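Local coordinates for protein tRNA (guanine-N(1)-)-methyltransferase (Aquifex aeolicus, PDB 1OY5) that probably methylates the N1 position of guanosine-37 in tRNAs, using S-adenosyl-L-methionine as methyl donor and working as a homodimer, at residues A[41-52]-A[65-76]. Sequence-based numbering, arbitrary orientation.
Sequences IDLREFAPKGQV and LKPEPIYEAYDY
Phe46 packs on helix 67-81 and meets Tyr76 where 36-42, an edge strand of the parallel sheet within this SPOUT methyltransferase chain, runs into a 3-10 turn. From CB, 3.7 Å from Pro69 O, it passes to CG beside Ala73 CB; CD1 rests over Ala73 CA, which makes a CH-pi contact with the ring face, and CE1 abuts Tyr76 CB. CZ, at the tip, sits 3.5 Å from Tyr76 CG, over the rim of that ring's face, in a T-shaped pair with planes at 64°. Tyr76 CG, anti to the backbone N (chi1 164°), places its ring face against this edge. Leu43 packs its CD2 against Pro69 CB and Ile70 CG1; Ile70 and Ala73 also touch Leu11 of strand 6-12. Just ahead of the helix, Lys66 N donates to Val52 O (2.8 Å, nearly straight at 168°), and its side chain runs alongside Gln51, CD 3.4 Å from Gln51 O, bending at chi3 and chi4 to bring NZ to Glu68. With alanine here, loss of the chain beyond CB would probably bare Gln51 O and leave Glu68 without its salt-bridge mate. Pro185 of the second subunit packs on Lys66 and Glu68. Lys66 NZ meets Glu68 OE1 at 2.9 Å, from above the carboxylate plane.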
loop_
_atom_site.group_PDB
_atom_site.type_symbol
_atom_site.label_atom_id
_atom_site.label_comp_id
_atom_site.label_asym_id
_atom_site.label_seq_id
_atom_site.Cartn_x
_atom_site.Cartn_y
_atom_site.Cartn_z
ATOM N N ILE A 41 1.280 -17.839 -4.243
ATOM C CA ILE A 41 0.495 -19.020 -4.623
ATOM C C ILE A 41 -0.473 -18.539 -5.684
ATOM O O ILE A 41 -1.321 -17.701 -5.458
ATOM C CB ILE A 41 -0.265 -19.627 -3.405
ATOM C CG1 ILE A 41 0.634 -19.795 -2.181
ATOM C CG2 ILE A 41 -0.844 -20.945 -3.777
ATOM C CD1 ILE A 41 1.613 -20.946 -2.264
ATOM N N ASP A 42 -0.270 -19.046 -6.873
ATOM C CA ASP A 42 -1.077 -18.745 -8.019
ATOM C C ASP A 42 -2.465 -19.387 -7.956
ATOM O O ASP A 42 -2.591 -20.632 -8.061
ATOM C CB ASP A 42 -0.379 -19.275 -9.209
ATOM C CG ASP A 42 -0.803 -18.625 -10.440
ATOM O OD1 ASP A 42 0.050 -18.687 -11.368
ATOM O OD2 ASP A 42 -1.918 -18.046 -10.579
ATOM N N LEU A 43 -3.484 -18.535 -7.792
ATOM C CA LEU A 43 -4.879 -19.017 -7.679
ATOM C C LEU A 43 -5.319 -19.882 -8.849
ATOM O O LEU A 43 -6.052 -20.856 -8.679
ATOM C CB LEU A 43 -5.886 -17.890 -7.559
ATOM C CG LEU A 43 -6.378 -17.667 -6.154
ATOM C CD1 LEU A 43 -7.315 -16.464 -6.173
ATOM C CD2 LEU A 43 -7.094 -18.910 -5.601
ATOM N N ARG A 44 -4.857 -19.491 -10.014
ATOM C CA ARG A 44 -5.162 -20.199 -11.201
ATOM C C ARG A 44 -4.709 -21.664 -11.186
ATOM O O ARG A 44 -5.432 -22.502 -11.707
ATOM C CB ARG A 44 -4.608 -19.432 -12.395
ATOM C CG ARG A 44 -5.250 -18.039 -12.525
ATOM C CD ARG A 44 -4.443 -17.025 -13.326
ATOM N NE ARG A 44 -3.064 -16.871 -12.816
ATOM C CZ ARG A 44 -2.060 -16.486 -13.587
ATOM N NH1 ARG A 44 -2.278 -16.171 -14.879
ATOM N NH2 ARG A 44 -0.842 -16.410 -13.101
ATOM N N GLU A 45 -3.576 -21.982 -10.548
ATOM C CA GLU A 45 -3.064 -23.350 -10.543
ATOM C C GLU A 45 -3.875 -24.176 -9.625
ATOM O O GLU A 45 -3.710 -25.385 -9.587
ATOM C CB GLU A 45 -1.617 -23.490 -10.105
ATOM C CG GLU A 45 -0.665 -22.487 -10.648
ATOM C CD GLU A 45 -0.047 -22.880 -11.950
ATOM O OE1 GLU A 45 -0.740 -22.982 -12.996
ATOM O OE2 GLU A 45 1.191 -23.036 -11.946
ATOM N N PHE A 46 -4.755 -23.547 -8.867
ATOM C CA PHE A 46 -5.596 -24.290 -7.939
ATOM C C PHE A 46 -7.034 -24.245 -8.291
ATOM O O PHE A 46 -7.829 -24.662 -7.493
ATOM C CB PHE A 46 -5.448 -23.769 -6.521
ATOM C CG PHE A 46 -4.170 -24.151 -5.885
ATOM C CD1 PHE A 46 -4.076 -25.318 -5.165
ATOM C CD2 PHE A 46 -3.048 -23.350 -6.027
ATOM C CE1 PHE A 46 -2.881 -25.716 -4.582
ATOM C CE2 PHE A 46 -1.824 -23.724 -5.444
ATOM C CZ PHE A 46 -1.760 -24.943 -4.715
ATOM N N ALA A 47 -7.372 -23.720 -9.458
ATOM C CA ALA A 47 -8.747 -23.658 -9.875
ATOM C C ALA A 47 -9.136 -25.055 -10.438
ATOM O O ALA A 47 -8.679 -25.473 -11.514
ATOM C CB ALA A 47 -8.909 -22.560 -10.906
ATOM N N PRO A 48 -9.980 -25.762 -9.708
ATOM C CA PRO A 48 -10.492 -27.053 -10.152
ATOM C C PRO A 48 -10.898 -27.050 -11.645
ATOM O O PRO A 48 -10.094 -27.443 -12.484
ATOM C CB PRO A 48 -11.694 -27.277 -9.208
ATOM C CG PRO A 48 -11.344 -26.572 -7.975
ATOM C CD PRO A 48 -10.548 -25.379 -8.400
ATOM N N LYS A 49 -12.118 -26.644 -11.966
ATOM C CA LYS A 49 -12.552 -26.518 -13.356
ATOM C C LYS A 49 -11.945 -25.273 -14.050
ATOM O O LYS A 49 -12.635 -24.524 -14.685
ATOM C CB LYS A 49 -14.093 -26.460 -13.410
ATOM C CG LYS A 49 -14.824 -27.146 -12.290
ATOM C CD LYS A 49 -16.319 -26.924 -12.435
ATOM C CE LYS A 49 -16.942 -26.457 -11.151
ATOM N NZ LYS A 49 -18.415 -26.704 -11.150
ATOM N N GLY A 50 -10.631 -25.093 -13.965
ATOM C CA GLY A 50 -9.914 -23.867 -14.380
ATOM C C GLY A 50 -10.481 -22.443 -14.219
ATOM O O GLY A 50 -9.973 -21.508 -14.802
ATOM N N GLN A 51 -11.496 -22.241 -13.394
ATOM C CA GLN A 51 -12.181 -20.958 -13.296
ATOM C C GLN A 51 -11.914 -20.206 -11.984
ATOM O O GLN A 51 -12.383 -20.643 -10.984
ATOM C CB GLN A 51 -13.645 -21.327 -13.324
ATOM C CG GLN A 51 -14.587 -20.414 -14.004
ATOM C CD GLN A 51 -15.974 -21.040 -14.018
ATOM O OE1 GLN A 51 -16.375 -21.711 -13.037
ATOM N NE2 GLN A 51 -16.700 -20.869 -15.131
ATOM N N VAL A 52 -11.215 -19.078 -11.940
ATOM C CA VAL A 52 -11.020 -18.447 -10.619
ATOM C C VAL A 52 -12.140 -17.474 -10.184
ATOM O O VAL A 52 -12.458 -17.394 -8.999
ATOM C CB VAL A 52 -9.665 -17.736 -10.426
ATOM C CG1 VAL A 52 -8.518 -18.638 -10.783
ATOM C CG2 VAL A 52 -9.641 -16.487 -11.195
ATOM N N LEU A 65 -14.473 -13.475 -6.684
ATOM C CA LEU A 65 -13.576 -14.621 -6.653
ATOM C C LEU A 65 -14.295 -15.799 -6.105
ATOM O O LEU A 65 -14.982 -15.687 -5.110
ATOM C CB LEU A 65 -12.358 -14.348 -5.765
ATOM C CG LEU A 65 -11.361 -13.362 -6.349
ATOM C CD1 LEU A 65 -10.183 -13.290 -5.451
ATOM C CD2 LEU A 65 -10.945 -13.810 -7.741
ATOM N N LYS A 66 -14.114 -16.942 -6.736
ATOM C CA LYS A 66 -14.791 -18.169 -6.317
ATOM C C LYS A 66 -14.173 -18.820 -5.095
ATOM O O LYS A 66 -12.988 -18.609 -4.799
ATOM C CB LYS A 66 -14.778 -19.179 -7.460
ATOM C CG LYS A 66 -15.461 -18.680 -8.751
ATOM C CD LYS A 66 -15.399 -19.739 -9.818
ATOM C CE LYS A 66 -16.163 -20.986 -9.369
ATOM N NZ LYS A 66 -15.318 -22.159 -9.685
ATOM N N PRO A 67 -14.965 -19.612 -4.385
ATOM C CA PRO A 67 -14.482 -20.330 -3.191
ATOM C C PRO A 67 -13.534 -21.496 -3.442
ATOM O O PRO A 67 -12.552 -21.684 -2.704
ATOM C CB PRO A 67 -15.768 -20.863 -2.560
ATOM C CG PRO A 67 -16.879 -20.116 -3.242
ATOM C CD PRO A 67 -16.409 -19.798 -4.604
ATOM N N GLU A 68 -13.814 -22.296 -4.462
ATOM C CA GLU A 68 -13.057 -23.539 -4.631
ATOM C C GLU A 68 -11.555 -23.351 -4.614
ATOM O O GLU A 68 -10.869 -23.994 -3.865
ATOM C CB GLU A 68 -13.453 -24.262 -5.916
ATOM C CG GLU A 68 -14.928 -24.597 -5.968
ATOM C CD GLU A 68 -15.741 -23.572 -6.721
ATOM O OE1 GLU A 68 -16.382 -23.936 -7.711
ATOM O OE2 GLU A 68 -15.712 -22.405 -6.321
ATOM N N PRO A 69 -11.051 -22.485 -5.486
ATOM C CA PRO A 69 -9.605 -22.334 -5.673
ATOM C C PRO A 69 -8.910 -21.836 -4.424
ATOM O O PRO A 69 -7.808 -22.291 -4.089
ATOM C CB PRO A 69 -9.502 -21.336 -6.830
ATOM C CG PRO A 69 -10.807 -21.371 -7.470
ATOM C CD PRO A 69 -11.819 -21.632 -6.407
ATOM N N ILE A 70 -9.544 -20.904 -3.730
ATOM C CA ILE A 70 -9.000 -20.438 -2.456
ATOM C C ILE A 70 -9.009 -21.553 -1.400
ATOM O O ILE A 70 -8.075 -21.684 -0.630
ATOM C CB ILE A 70 -9.758 -19.205 -1.978
ATOM C CG1 ILE A 70 -9.458 -18.023 -2.902
ATOM C CG2 ILE A 70 -9.405 -18.871 -0.514
ATOM C CD1 ILE A 70 -10.310 -16.849 -2.585
ATOM N N TYR A 71 -10.063 -22.354 -1.352
ATOM C CA TYR A 71 -10.130 -23.449 -0.364
ATOM C C TYR A 71 -9.083 -24.527 -0.688
ATOM O O TYR A 71 -8.401 -25.055 0.186
ATOM C CB TYR A 71 -11.534 -24.052 -0.304
ATOM C CG TYR A 71 -12.357 -23.494 0.819
ATOM C CD1 TYR A 71 -12.165 -23.923 2.129
ATOM C CD2 TYR A 71 -13.324 -22.531 0.586
ATOM C CE1 TYR A 71 -12.921 -23.415 3.172
ATOM C CE2 TYR A 71 -14.085 -22.014 1.622
ATOM C CZ TYR A 71 -13.875 -22.472 2.912
ATOM O OH TYR A 71 -14.622 -21.959 3.927
ATOM N N GLU A 72 -8.972 -24.835 -1.964
ATOM C CA GLU A 72 -7.950 -25.742 -2.463
ATOM C C GLU A 72 -6.537 -25.203 -2.091
ATOM O O GLU A 72 -5.695 -25.915 -1.581
ATOM C CB GLU A 72 -8.090 -25.824 -3.985
ATOM C CG GLU A 72 -8.103 -27.207 -4.586
ATOM C CD GLU A 72 -9.117 -28.110 -3.956
ATOM O OE1 GLU A 72 -10.292 -28.048 -4.365
ATOM O OE2 GLU A 72 -8.725 -28.890 -3.049
ATOM N N ALA A 73 -6.281 -23.933 -2.349
ATOM C CA ALA A 73 -4.986 -23.374 -2.023
ATOM C C ALA A 73 -4.690 -23.464 -0.508
ATOM O O ALA A 73 -3.562 -23.782 -0.092
ATOM C CB ALA A 73 -4.914 -21.952 -2.483
ATOM N N TYR A 74 -5.710 -23.134 0.293
ATOM C CA TYR A 74 -5.650 -23.215 1.741
ATOM C C TYR A 74 -5.277 -24.646 2.147
ATOM O O TYR A 74 -4.298 -24.851 2.876
ATOM C CB TYR A 74 -7.000 -22.777 2.332
ATOM C CG TYR A 74 -7.153 -22.938 3.839
ATOM C CD1 TYR A 74 -7.878 -23.996 4.363
ATOM C CD2 TYR A 74 -6.599 -22.038 4.715
ATOM C CE1 TYR A 74 -8.041 -24.170 5.719
ATOM C CE2 TYR A 74 -6.753 -22.191 6.091
ATOM C CZ TYR A 74 -7.480 -23.278 6.574
ATOM O OH TYR A 74 -7.635 -23.508 7.903
ATOM N N ASP A 75 -6.045 -25.620 1.645
ATOM C CA ASP A 75 -5.807 -27.025 1.915
ATOM C C ASP A 75 -4.369 -27.397 1.631
ATOM O O ASP A 75 -3.714 -28.007 2.464
ATOM C CB ASP A 75 -6.731 -27.927 1.087
ATOM C CG ASP A 75 -8.172 -27.885 1.566
ATOM O OD1 ASP A 75 -9.057 -28.475 0.901
ATOM O OD2 ASP A 75 -8.528 -27.274 2.594
ATOM N N TYR A 76 -3.876 -27.031 0.463
ATOM C CA TYR A 76 -2.499 -27.315 0.073
ATOM C C TYR A 76 -1.524 -26.762 1.114
ATOM O O TYR A 76 -0.659 -27.481 1.579
ATOM C CB TYR A 76 -2.230 -26.738 -1.330
ATOM C CG TYR A 76 -0.783 -26.596 -1.743
ATOM C CD1 TYR A 76 -0.079 -25.439 -1.467
ATOM C CD2 TYR A 76 -0.152 -27.579 -2.473
ATOM C CE1 TYR A 76 1.222 -25.281 -1.881
ATOM C CE2 TYR A 76 1.138 -27.444 -2.882
ATOM C CZ TYR A 76 1.836 -26.279 -2.582
ATOM O OH TYR A 76 3.175 -26.094 -2.972
#